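Local coordinates for autophagy protein 5 (Saccharomyces cerevisiae, PDB 2DYO), which takes part in forming autophagic vesicles and in cytoplasm-to-vacuole transport, and is required for mitophagy and for selective autophagic degradation of the nucleus, at residues 7-10 and 11-14; 50-53 and 54-57; 76-80 and 81-85; 262-266 and 267-271. All coordinates share one frame; numbering follows the deposited sequence.

Contact 1: 7-10 and 11-14; sequences IKQL and LWNG
Gln-9 reaches forward along the helix to Asn-13, one turn on. From CB the chain leaves with CG trans to the backbone N (chi1 -176°), then bends at CG, and this turns the amide toward the C-terminal end. CG lies 3.9 Å from Asn-13 OD1. CD stands equally far, 4.0 Å, from OD1 and ND2 of Asn-13, and the two side chains cross at a slant, their amide planes 31° apart. At the tip, OE1 accepts a weak hydrogen bond from Asn-13 ND2, 3.0 Å long but bent to 121° at the hydrogen. The same OE1 comes within 4.1 Å of Trp-12 CD1, oblique to the indole. The backbone repeats the link, Asn-13 N donating to Gln-9 O at 2.9 Å. On another side of the helix Leu-11 CG rests 3.4 Å from Ile-7 O, which also accepts the bond from Leu-11 N. Trp-12 has its indole N-H bonded to Arg-183 O, with Phe-185 and Phe-188 against its ring, while Ile-7 and Leu-11 pack on another protein chain. These i to i+4 links typify an alpha-helix, here the last turns of helix 4-12, leading through Gly-14 into the first strand of the ubiquitin-like UblA domain.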
loop_
_atom_site.group_PDB
_atom_site.type_symbol
_atom_site.label_atom_id
_atom_site.label_comp_id
_atom_site.label_asym_id
_atom_site.label_seq_id
_atom_site.Cartn_x
_atom_site.Cartn_y
_atom_site.Cartn_z
ATOM N N ILE A 7 7.065 -16.204 -2.374
ATOM C CA ILE A 7 5.895 -15.472 -1.908
ATOM C C ILE A 7 6.168 -13.972 -2.015
ATOM O O ILE A 7 5.351 -13.229 -2.547
ATOM C CB ILE A 7 5.565 -15.838 -0.436
ATOM C CG1 ILE A 7 5.060 -17.284 -0.362
ATOM C CG2 ILE A 7 4.516 -14.878 0.126
ATOM C CD1 ILE A 7 4.851 -17.799 1.056
ATOM N N LYS A 8 7.321 -13.534 -1.516
ATOM C CA LYS A 8 7.678 -12.116 -1.572
ATOM C C LYS A 8 7.783 -11.622 -3.011
ATOM O O LYS A 8 7.506 -10.457 -3.290
ATOM C CB LYS A 8 8.995 -11.857 -0.832
ATOM C CG LYS A 8 8.871 -11.966 0.683
ATOM C CD LYS A 8 10.136 -11.528 1.391
ATOM C CE LYS A 8 9.975 -11.621 2.902
ATOM N NZ LYS A 8 11.192 -11.183 3.634
ATOM N N GLN A 9 8.173 -12.508 -3.923
ATOM C CA GLN A 9 8.286 -12.141 -5.330
ATOM C C GLN A 9 6.890 -11.871 -5.889
ATOM O O GLN A 9 6.693 -10.960 -6.690
ATOM C CB GLN A 9 8.961 -13.265 -6.118
ATOM C CG GLN A 9 9.219 -12.957 -7.594
ATOM C CD GLN A 9 10.126 -11.755 -7.803
ATOM O OE1 GLN A 9 9.659 -10.635 -8.013
ATOM N NE2 GLN A 9 11.431 -11.983 -7.738
ATOM N N LEU A 10 5.923 -12.672 -5.461
ATOM C CA LEU A 10 4.547 -12.503 -5.903
ATOM C C LEU A 10 3.990 -11.170 -5.403
ATOM O O LEU A 10 3.251 -10.487 -6.112
ATOM C CB LEU A 10 3.670 -13.650 -5.381
ATOM C CG LEU A 10 3.858 -15.020 -6.041
ATOM C CD1 LEU A 10 3.001 -16.060 -5.327
ATOM C CD2 LEU A 10 3.473 -14.931 -7.512
ATOM N N LEU A 11 4.347 -10.806 -4.178
ATOM C CA LEU A 11 3.880 -9.553 -3.593
ATOM C C LEU A 11 4.541 -8.382 -4.306
ATOM O O LEU A 11 3.909 -7.355 -4.562
ATOM C CB LEU A 11 4.210 -9.519 -2.099
ATOM C CG LEU A 11 3.528 -10.620 -1.273
ATOM C CD1 LEU A 11 3.933 -10.508 0.195
ATOM C CD2 LEU A 11 2.007 -10.490 -1.417
ATOM N N TRP A 12 5.813 -8.555 -4.638
ATOM C CA TRP A 12 6.571 -7.516 -5.325
ATOM C C TRP A 12 5.990 -7.302 -6.714
ATOM O O TRP A 12 5.902 -6.173 -7.191
ATOM C CB TRP A 12 8.044 -7.918 -5.427
ATOM C CG TRP A 12 8.938 -6.797 -5.848
ATOM C CD1 TRP A 12 9.562 -6.649 -7.054
ATOM C CD2 TRP A 12 9.321 -5.665 -5.056
ATOM N NE1 TRP A 12 10.315 -5.495 -7.061
ATOM C CE2 TRP A 12 10.183 -4.871 -5.848
ATOM C CE3 TRP A 12 9.016 -5.242 -3.754
ATOM C CZ2 TRP A 12 10.751 -3.679 -5.378
ATOM C CZ3 TRP A 12 9.578 -4.055 -3.284
ATOM C CH2 TRP A 12 10.436 -3.287 -4.098
ATOM N N ASN A 13 5.587 -8.394 -7.358
ATOM C CA ASN A 13 4.992 -8.310 -8.687
ATOM C C ASN A 13 3.520 -7.878 -8.609
ATOM O O ASN A 13 2.877 -7.655 -9.641
ATOM C CB ASN A 13 5.115 -9.658 -9.409
ATOM C CG ASN A 13 6.563 -10.056 -9.667
ATOM O OD1 ASN A 13 6.842 -11.176 -10.092
ATOM N ND2 ASN A 13 7.486 -9.143 -9.410
ATOM N N GLY A 14 2.992 -7.756 -7.390
ATOM C CA GLY A 14 1.607 -7.324 -7.225
ATOM C C GLY A 14 1.422 -6.041 -8.009
ATOM O O GLY A 14 2.310 -5.187 -7.997
#

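Contact 2: 50-53 and 54-57; sequences NYMP and LIWN
Met-52 and Trp-56 lie side by side one helical turn apart, and the closest side-chain packing is between them. The Met-52 methyl does the touching: CE is 3.5 Å from Trp-56 NE1 and 3.7 Å from CE2. Bends at chi2 and chi3 fold the thioether back toward the indole, leaving SD 5.5 Å from the centroid of the five-membered ring and 35° off its normal, an oblique Met-aromatic contact. SD also meets Ile-55 CD1 at 4.0 Å. In the backbone, Trp-56 N donates to Met-52 O over 2.8 Å, nearly straight at 176°. This is the first turn of helix 52-59 in the ubiquitin-like UblA domain, with Tyr-51 as N-cap residue, and the carbonyl O of Tyr-51 takes the hydrogen bond from Ile-55 N. Packing is looser on the Tyr-51 side, where Leu-54 CD2 reaches the ring edge near its plane at 4.3 Å. Tyr-51 is nonetheless buried: it packs on Ile-40 and Val-42 of strand 37-43, and its hydroxyl bonds to the backbone of another protein chain. Close to this end a water bridges the turn, donating to Asn-50 O and accepting from Leu-54 N, 3.1 Å away. Asn-57 is solvent-exposed, its OD1 held by Lys-60.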
loop_
_atom_site.group_PDB
_atom_site.type_symbol
_atom_site.label_atom_id
_atom_site.label_comp_id
_atom_site.label_asym_id
_atom_site.label_seq_id
_atom_site.Cartn_x
_atom_site.Cartn_y
_atom_site.Cartn_z
ATOM N N ASN A 50 4.065 8.546 -5.724
ATOM C CA ASN A 50 5.215 8.312 -6.591
ATOM C C ASN A 50 4.866 8.589 -8.058
ATOM O O ASN A 50 5.733 8.523 -8.940
ATOM C CB ASN A 50 5.707 6.874 -6.435
ATOM C CG ASN A 50 6.421 6.662 -5.120
ATOM O OD1 ASN A 50 6.661 5.534 -4.688
ATOM N ND2 ASN A 50 6.788 7.765 -4.482
ATOM N N TYR A 51 3.600 8.906 -8.316
ATOM C CA TYR A 51 3.171 9.187 -9.676
ATOM C C TYR A 51 2.871 10.660 -9.955
ATOM O O TYR A 51 2.328 10.998 -11.006
ATOM C CB TYR A 51 1.963 8.307 -10.031
ATOM C CG TYR A 51 2.319 6.842 -9.955
ATOM C CD1 TYR A 51 2.366 6.182 -8.728
ATOM C CD2 TYR A 51 2.761 6.157 -11.084
ATOM C CE1 TYR A 51 2.862 4.884 -8.626
ATOM C CE2 TYR A 51 3.257 4.862 -10.996
ATOM C CZ TYR A 51 3.310 4.234 -9.760
ATOM O OH TYR A 51 3.860 2.981 -9.662
ATOM N N MET A 52 3.231 11.539 -9.024
ATOM C CA MET A 52 3.004 12.967 -9.228
ATOM C C MET A 52 3.824 13.509 -10.401
ATOM O O MET A 52 3.333 14.328 -11.183
ATOM C CB MET A 52 3.330 13.754 -7.956
ATOM C CG MET A 52 2.330 13.529 -6.840
ATOM S SD MET A 52 0.621 13.585 -7.434
ATOM C CE MET A 52 0.488 15.279 -7.997
ATOM N N PRO A 53 5.089 13.071 -10.533
ATOM C CA PRO A 53 5.914 13.555 -11.647
ATOM C C PRO A 53 5.250 13.236 -12.985
ATOM O O PRO A 53 5.203 14.072 -13.890
ATOM C CB PRO A 53 7.225 12.794 -11.458
ATOM C CG PRO A 53 7.314 12.668 -9.968
ATOM C CD PRO A 53 5.898 12.262 -9.602
ATOM N N LEU A 54 4.737 12.013 -13.095
ATOM C CA LEU A 54 4.065 11.554 -14.305
ATOM C C LEU A 54 2.824 12.405 -14.572
ATOM O O LEU A 54 2.534 12.764 -15.714
ATOM C CB LEU A 54 3.663 10.084 -14.146
ATOM C CG LEU A 54 2.947 9.414 -15.318
ATOM C CD1 LEU A 54 3.929 9.211 -16.460
ATOM C CD2 LEU A 54 2.374 8.071 -14.872
ATOM N N ILE A 55 2.093 12.719 -13.510
ATOM C CA ILE A 55 0.888 13.529 -13.624
ATOM C C ILE A 55 1.216 14.960 -14.049
ATOM O O ILE A 55 0.676 15.471 -15.036
ATOM C CB ILE A 55 0.121 13.569 -12.284
ATOM C CG1 ILE A 55 -0.409 12.170 -11.951
ATOM C CG2 ILE A 55 -1.024 14.575 -12.361
ATOM C CD1 ILE A 55 -1.178 12.096 -10.647
ATOM N N TRP A 56 2.100 15.608 -13.301
ATOM C CA TRP A 56 2.483 16.975 -13.609
ATOM C C TRP A 56 3.001 17.116 -15.038
ATOM O O TRP A 56 2.580 18.014 -15.769
ATOM C CB TRP A 56 3.540 17.457 -12.612
ATOM C CG TRP A 56 2.993 17.705 -11.230
ATOM C CD1 TRP A 56 3.511 17.254 -10.049
ATOM C CD2 TRP A 56 1.835 18.476 -10.891
ATOM N NE1 TRP A 56 2.747 17.697 -8.995
ATOM C CE2 TRP A 56 1.712 18.450 -9.484
ATOM C CE3 TRP A 56 0.890 19.190 -11.640
ATOM C CZ2 TRP A 56 0.680 19.110 -8.809
ATOM C CZ3 TRP A 56 -0.138 19.847 -10.967
ATOM C CH2 TRP A 56 -0.231 19.801 -9.565
ATOM N N ASN A 57 3.900 16.225 -15.443
ATOM C CA ASN A 57 4.461 16.281 -16.788
ATOM C C ASN A 57 3.407 16.235 -17.890
ATOM O O ASN A 57 3.627 16.753 -18.981
ATOM C CB ASN A 57 5.450 15.139 -17.015
ATOM C CG ASN A 57 5.995 15.118 -18.437
ATOM O OD1 ASN A 57 6.699 16.040 -18.856
ATOM N ND2 ASN A 57 5.663 14.074 -19.185
HETATM O O HOH W 1 5.992 9.541 -11.735
#

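Contact 3: 76-80 and 81-85; sequences WFEHN and KTPIP
The indole of Trp-76 and the carboxylate of Glu-78 both lie alongside the Pro-83 ring, Trp-76 NE1 4.2 Å and Glu-78 OE2 4.1 Å from Pro-83 CG. That CG lies oblique to the indole. A hydrogen bond joins the two flat groups: Trp-76 NE1 donates to Glu-78 OE2 over 2.9 Å, on the anti side of that oxygen and 15° out of the carboxylate plane. With its chain extended beyond CG (chi2 180°), Glu-78 runs alongside Pro-83. Its CG lies 3.6 Å from Pro-83 CA, while OE1 ends 3.4 Å from Lys-81 CA; the ammonium group of Lys-81 stays farther off, without charged atoms touching.

Turned to the other face of the sheet are Phe-77, His-79, Thr-82 and Ile-84. There Ile-84 CG2 sits between its own backbone N and carbonyl carbon, which lays it 3.5 Å from Phe-77 CB. A type I' turn from His-79 to Thr-82 closes the hairpin, Asn-80 and Lys-81 both taking positive phi. His-79 N and Thr-82 O, 2.9 Å apart, form one bond of a reciprocal backbone pair; Thr-82 N returns the other to His-79 O. Farther along, Ile-84 N donates to Phe-77 O at 3.0 Å, and a water accepts from Phe-77 N and donates to Ile-84 O.

Strand 74-79 lies between strand 82-84, outermost within this chain, and strand 118-126, which bonds to Trp-76 and Glu-78 through Val-124 and His-122. Helix 90-98 packs on the Ile-84 side through Leu-93 and Leu-97.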
loop_
_atom_site.group_PDB
_atom_site.type_symbol
_atom_site.label_atom_id
_atom_site.label_comp_id
_atom_site.label_asym_id
_atom_site.label_seq_id
_atom_site.Cartn_x
_atom_site.Cartn_y
_atom_site.Cartn_z
ATOM N N TRP A 76 -4.775 16.615 -2.904
ATOM C CA TRP A 76 -4.926 15.286 -2.318
ATOM C C TRP A 76 -5.744 14.385 -3.237
ATOM O O TRP A 76 -6.404 14.864 -4.168
ATOM C CB TRP A 76 -5.570 15.379 -0.926
ATOM C CG TRP A 76 -7.003 15.833 -0.894
ATOM C CD1 TRP A 76 -8.115 15.054 -1.029
ATOM C CD2 TRP A 76 -7.476 17.172 -0.690
ATOM N NE1 TRP A 76 -9.251 15.821 -0.918
ATOM C CE2 TRP A 76 -8.887 17.125 -0.712
ATOM C CE3 TRP A 76 -6.842 18.407 -0.494
ATOM C CZ2 TRP A 76 -9.680 18.267 -0.543
ATOM C CZ3 TRP A 76 -7.631 19.545 -0.327
ATOM C CH2 TRP A 76 -9.035 19.463 -0.354
ATOM N N PHE A 77 -5.687 13.081 -2.989
ATOM C CA PHE A 77 -6.421 12.125 -3.805
ATOM C C PHE A 77 -7.776 11.783 -3.227
ATOM O O PHE A 77 -7.990 11.838 -2.016
ATOM C CB PHE A 77 -5.637 10.824 -3.968
ATOM C CG PHE A 77 -4.331 10.980 -4.683
ATOM C CD1 PHE A 77 -3.129 10.878 -3.988
ATOM C CD2 PHE A 77 -4.296 11.192 -6.057
ATOM C CE1 PHE A 77 -1.912 10.980 -4.651
ATOM C CE2 PHE A 77 -3.078 11.295 -6.732
ATOM C CZ PHE A 77 -1.887 11.186 -6.023
ATOM N N GLU A 78 -8.691 11.418 -4.114
ATOM C CA GLU A 78 -10.027 11.033 -3.711
ATOM C C GLU A 78 -10.513 9.837 -4.508
ATOM O O GLU A 78 -10.041 9.570 -5.614
ATOM C CB GLU A 78 -10.994 12.211 -3.872
ATOM C CG GLU A 78 -11.120 13.051 -2.614
ATOM C CD GLU A 78 -12.081 14.213 -2.769
ATOM O OE1 GLU A 78 -13.054 14.089 -3.544
ATOM O OE2 GLU A 78 -11.869 15.246 -2.101
ATOM N N HIS A 79 -11.442 9.101 -3.914
ATOM C CA HIS A 79 -12.040 7.937 -4.542
ATOM C C HIS A 79 -13.530 8.066 -4.262
ATOM O O HIS A 79 -13.960 8.052 -3.108
ATOM C CB HIS A 79 -11.478 6.647 -3.939
ATOM C CG HIS A 79 -12.141 5.405 -4.448
ATOM N ND1 HIS A 79 -13.260 4.862 -3.855
ATOM C CD2 HIS A 79 -11.856 4.614 -5.510
ATOM C CE1 HIS A 79 -13.636 3.789 -4.528
ATOM N NE2 HIS A 79 -12.801 3.617 -5.537
ATOM N N ASN A 80 -14.308 8.216 -5.325
ATOM C CA ASN A 80 -15.747 8.385 -5.197
ATOM C C ASN A 80 -16.070 9.507 -4.209
ATOM O O ASN A 80 -16.859 9.329 -3.284
ATOM C CB ASN A 80 -16.410 7.074 -4.753
ATOM C CG ASN A 80 -16.374 6.001 -5.838
ATOM O OD1 ASN A 80 -16.316 6.309 -7.032
ATOM N ND2 ASN A 80 -16.427 4.737 -5.428
ATOM N N LYS A 81 -15.437 10.660 -4.410
ATOM C CA LYS A 81 -15.662 11.833 -3.569
ATOM C C LYS A 81 -15.192 11.695 -2.118
ATOM O O LYS A 81 -15.430 12.586 -1.302
ATOM C CB LYS A 81 -17.147 12.204 -3.602
ATOM C CG LYS A 81 -17.655 12.614 -4.983
ATOM C CD LYS A 81 -17.395 14.092 -5.261
ATOM C CE LYS A 81 -17.709 14.470 -6.705
ATOM N NZ LYS A 81 -16.689 13.944 -7.659
ATOM N N THR A 82 -14.526 10.589 -1.799
ATOM C CA THR A 82 -14.020 10.363 -0.447
ATOM C C THR A 82 -12.494 10.450 -0.401
ATOM O O THR A 82 -11.798 9.727 -1.117
ATOM C CB THR A 82 -14.438 8.981 0.090
ATOM O OG1 THR A 82 -15.852 8.958 0.303
ATOM C CG2 THR A 82 -13.728 8.680 1.404
ATOM N N PRO A 83 -11.953 11.344 0.441
ATOM C CA PRO A 83 -10.502 11.500 0.557
ATOM C C PRO A 83 -9.807 10.169 0.832
ATOM O O PRO A 83 -10.255 9.385 1.666
ATOM C CB PRO A 83 -10.357 12.485 1.711
ATOM C CG PRO A 83 -11.563 13.362 1.536
ATOM C CD PRO A 83 -12.655 12.349 1.259
ATOM N N ILE A 84 -8.712 9.922 0.120
ATOM C CA ILE A 84 -7.949 8.692 0.286
ATOM C C ILE A 84 -6.487 9.056 0.587
ATOM O O ILE A 84 -5.836 9.747 -0.197
ATOM C CB ILE A 84 -8.071 7.810 -0.992
ATOM C CG1 ILE A 84 -7.238 6.541 -0.850
ATOM C CG2 ILE A 84 -7.655 8.597 -2.217
ATOM C CD1 ILE A 84 -7.366 5.605 -2.048
ATOM N N PRO A 85 -5.957 8.588 1.735
ATOM C CA PRO A 85 -4.581 8.843 2.193
ATOM C C PRO A 85 -3.503 8.264 1.282
ATOM O O PRO A 85 -3.513 7.071 0.991
ATOM C CB PRO A 85 -4.535 8.186 3.580
ATOM C CG PRO A 85 -5.981 7.934 3.935
ATOM C CD PRO A 85 -6.622 7.622 2.623
HETATM O O HOH W 2 -4.401 11.969 -0.724
#

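Contact 4: 262-266 and 267-271; sequences WHMLL and YDLYS
Met-264 meets the first turn of helix 266-273 with its sulfur and methyl. SD lies 3.8 Å from Leu-269 CD1, and CE is the same distance from Asp-268 CB. The side chain crosses both partners at about a right angle. With chi1 at 164° the chain leaves on the side away from its own N, and bends at chi2 and chi3 bring the thioether across the start of the helix. Next to it, Leu-265 and Asp-268 run side by side and point the same way, with the Leu-265 methyl CD1 3.4 Å from Asp-268 OD2.

Backbone bonds secure the helix start that carries these groups. Leu-265, at the N-cap position, accepts from Leu-269 N through its carbonyl O, a 2.9 Å bond close to straight at 168°. Leu-266 O accepts likewise from Tyr-270 N, also at 2.9 Å.

Farther out, Leu-269 packs on Leu-280 of strand 280-286, and the Tyr-270 hydroxyl bonds to Gly-278 O and Arg-274. Backbone bonds between Met-264 and Leu-232 and between Leu-266 and Pro-230 fix the incoming chain in the ubiquitin-like UblB domain. Asp-268 turns OD1 to a salt bridge with Lys-272, one turn on.

The two carboxylate oxygens therefore have different surroundings, OD1 beside an ammonium group and OD2 against aliphatic carbon. A negative charge this near the helix N terminus would probably be favoured by the helix dipole as well as by Lys-272.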
loop_
_atom_site.group_PDB
_atom_site.type_symbol
_atom_site.label_atom_id
_atom_site.label_comp_id
_atom_site.label_asym_id
_atom_site.label_seq_id
_atom_site.Cartn_x
_atom_site.Cartn_y
_atom_site.Cartn_z
ATOM N N TRP A 262 -7.928 -18.250 10.371
ATOM C CA TRP A 262 -7.681 -17.879 11.763
ATOM C C TRP A 262 -6.540 -18.659 12.411
ATOM O O TRP A 262 -5.916 -18.171 13.353
ATOM C CB TRP A 262 -8.942 -18.062 12.615
ATOM C CG TRP A 262 -9.978 -17.006 12.395
ATOM C CD1 TRP A 262 -11.086 -17.097 11.604
ATOM C CD2 TRP A 262 -9.991 -15.688 12.957
ATOM N NE1 TRP A 262 -11.791 -15.915 11.638
ATOM C CE2 TRP A 262 -11.141 -15.033 12.461
ATOM C CE3 TRP A 262 -9.143 -14.995 13.835
ATOM C CZ2 TRP A 262 -11.467 -13.715 12.811
ATOM C CZ3 TRP A 262 -9.466 -13.684 14.185
ATOM C CH2 TRP A 262 -10.621 -13.059 13.671
ATOM N N HIS A 263 -6.263 -19.869 11.927
ATOM C CA HIS A 263 -5.186 -20.657 12.521
ATOM C C HIS A 263 -3.803 -20.236 12.029
ATOM O O HIS A 263 -2.788 -20.771 12.473
ATOM C CB HIS A 263 -5.389 -22.158 12.270
ATOM C CG HIS A 263 -5.482 -22.534 10.823
ATOM N ND1 HIS A 263 -6.666 -22.508 10.122
ATOM C CD2 HIS A 263 -4.539 -22.978 9.956
ATOM C CE1 HIS A 263 -6.453 -22.925 8.885
ATOM N NE2 HIS A 263 -5.171 -23.217 8.758
ATOM N N MET A 264 -3.759 -19.281 11.109
ATOM C CA MET A 264 -2.476 -18.809 10.592
ATOM C C MET A 264 -1.622 -18.211 11.706
ATOM O O MET A 264 -2.116 -17.446 12.536
ATOM C CB MET A 264 -2.703 -17.764 9.495
ATOM C CG MET A 264 -1.474 -16.944 9.157
ATOM S SD MET A 264 -1.013 -17.051 7.425
ATOM C CE MET A 264 0.393 -18.142 7.547
ATOM N N LEU A 265 -0.342 -18.570 11.721
ATOM C CA LEU A 265 0.606 -18.067 12.717
ATOM C C LEU A 265 0.973 -16.620 12.402
ATOM O O LEU A 265 1.338 -16.296 11.269
ATOM C CB LEU A 265 1.878 -18.918 12.717
ATOM C CG LEU A 265 1.748 -20.359 13.215
ATOM C CD1 LEU A 265 3.029 -21.140 12.905
ATOM C CD2 LEU A 265 1.471 -20.351 14.711
ATOM N N LEU A 266 0.889 -15.754 13.407
ATOM C CA LEU A 266 1.196 -14.339 13.226
ATOM C C LEU A 266 2.624 -14.082 12.746
ATOM O O LEU A 266 2.846 -13.225 11.893
ATOM C CB LEU A 266 0.931 -13.569 14.527
ATOM C CG LEU A 266 1.014 -12.043 14.432
ATOM C CD1 LEU A 266 -0.006 -11.537 13.415
ATOM C CD2 LEU A 266 0.746 -11.430 15.806
ATOM N N TYR A 267 3.599 -14.805 13.286
ATOM C CA TYR A 267 4.979 -14.601 12.846
ATOM C C TYR A 267 5.094 -14.897 11.355
ATOM O O TYR A 267 5.718 -14.142 10.611
ATOM C CB TYR A 267 5.950 -15.511 13.604
ATOM C CG TYR A 267 7.322 -15.549 12.966
ATOM C CD1 TYR A 267 8.155 -14.431 12.993
ATOM C CD2 TYR A 267 7.759 -16.679 12.277
ATOM C CE1 TYR A 267 9.391 -14.437 12.344
ATOM C CE2 TYR A 267 8.990 -16.697 11.626
ATOM C CZ TYR A 267 9.800 -15.573 11.663
ATOM O OH TYR A 267 11.018 -15.589 11.018
ATOM N N ASP A 268 4.498 -16.009 10.929
ATOM C CA ASP A 268 4.522 -16.391 9.521
ATOM C C ASP A 268 3.862 -15.319 8.668
ATOM O O ASP A 268 4.412 -14.886 7.653
ATOM C CB ASP A 268 3.781 -17.712 9.311
ATOM C CG ASP A 268 4.704 -18.904 9.334
ATOM O OD1 ASP A 268 5.609 -18.964 8.475
ATOM O OD2 ASP A 268 4.526 -19.779 10.208
ATOM N N LEU A 269 2.672 -14.898 9.085
ATOM C CA LEU A 269 1.933 -13.882 8.354
ATOM C C LEU A 269 2.792 -12.630 8.192
ATOM O O LEU A 269 2.970 -12.131 7.081
ATOM C CB LEU A 269 0.634 -13.544 9.087
ATOM C CG LEU A 269 -0.348 -12.638 8.343
ATOM C CD1 LEU A 269 -0.713 -13.251 6.996
ATOM C CD2 LEU A 269 -1.581 -12.437 9.194
ATOM N N TYR A 270 3.333 -12.124 9.294
ATOM C CA TYR A 270 4.171 -10.933 9.219
ATOM C C TYR A 270 5.403 -11.127 8.338
ATOM O O TYR A 270 5.621 -10.389 7.379
ATOM C CB TYR A 270 4.653 -10.501 10.603
ATOM C CG TYR A 270 5.588 -9.311 10.512
ATOM C CD1 TYR A 270 5.084 -8.022 10.340
ATOM C CD2 TYR A 270 6.975 -9.485 10.484
ATOM C CE1 TYR A 270 5.934 -6.937 10.135
ATOM C CE2 TYR A 270 7.841 -8.402 10.274
ATOM C CZ TYR A 270 7.309 -7.131 10.098
ATOM O OH TYR A 270 8.144 -6.060 9.866
ATOM N N SER A 271 6.212 -12.127 8.668
ATOM C CA SER A 271 7.444 -12.362 7.928
ATOM C C SER A 271 7.263 -12.553 6.430
ATOM O O SER A 271 8.166 -12.252 5.659
ATOM C CB SER A 271 8.195 -13.564 8.512
ATOM O OG SER A 271 7.500 -14.765 8.252
#

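All four contacts are local and follow one another in series, so none nests in or crosses another. Contact 1 comes first, ahead of strand 15-22. Contact 2 opens helix 52-59, and contact 3 closes the hairpin of strands 74-79 and 82-84; Met-52 SD packs 3.7 Å from Phe-77 CZ, tying helix to sheet inside the UblA domain. Contact 4 follows much later, where the chain enters helix 266-273 of the UblB domain, with its centre about 37 Å from that of contact 2. Contact 1 spans the gap in sequence: Lys-8 CE touches Ser-271 O at 3.4 Å, joining the N-terminal helix to the UblB helix.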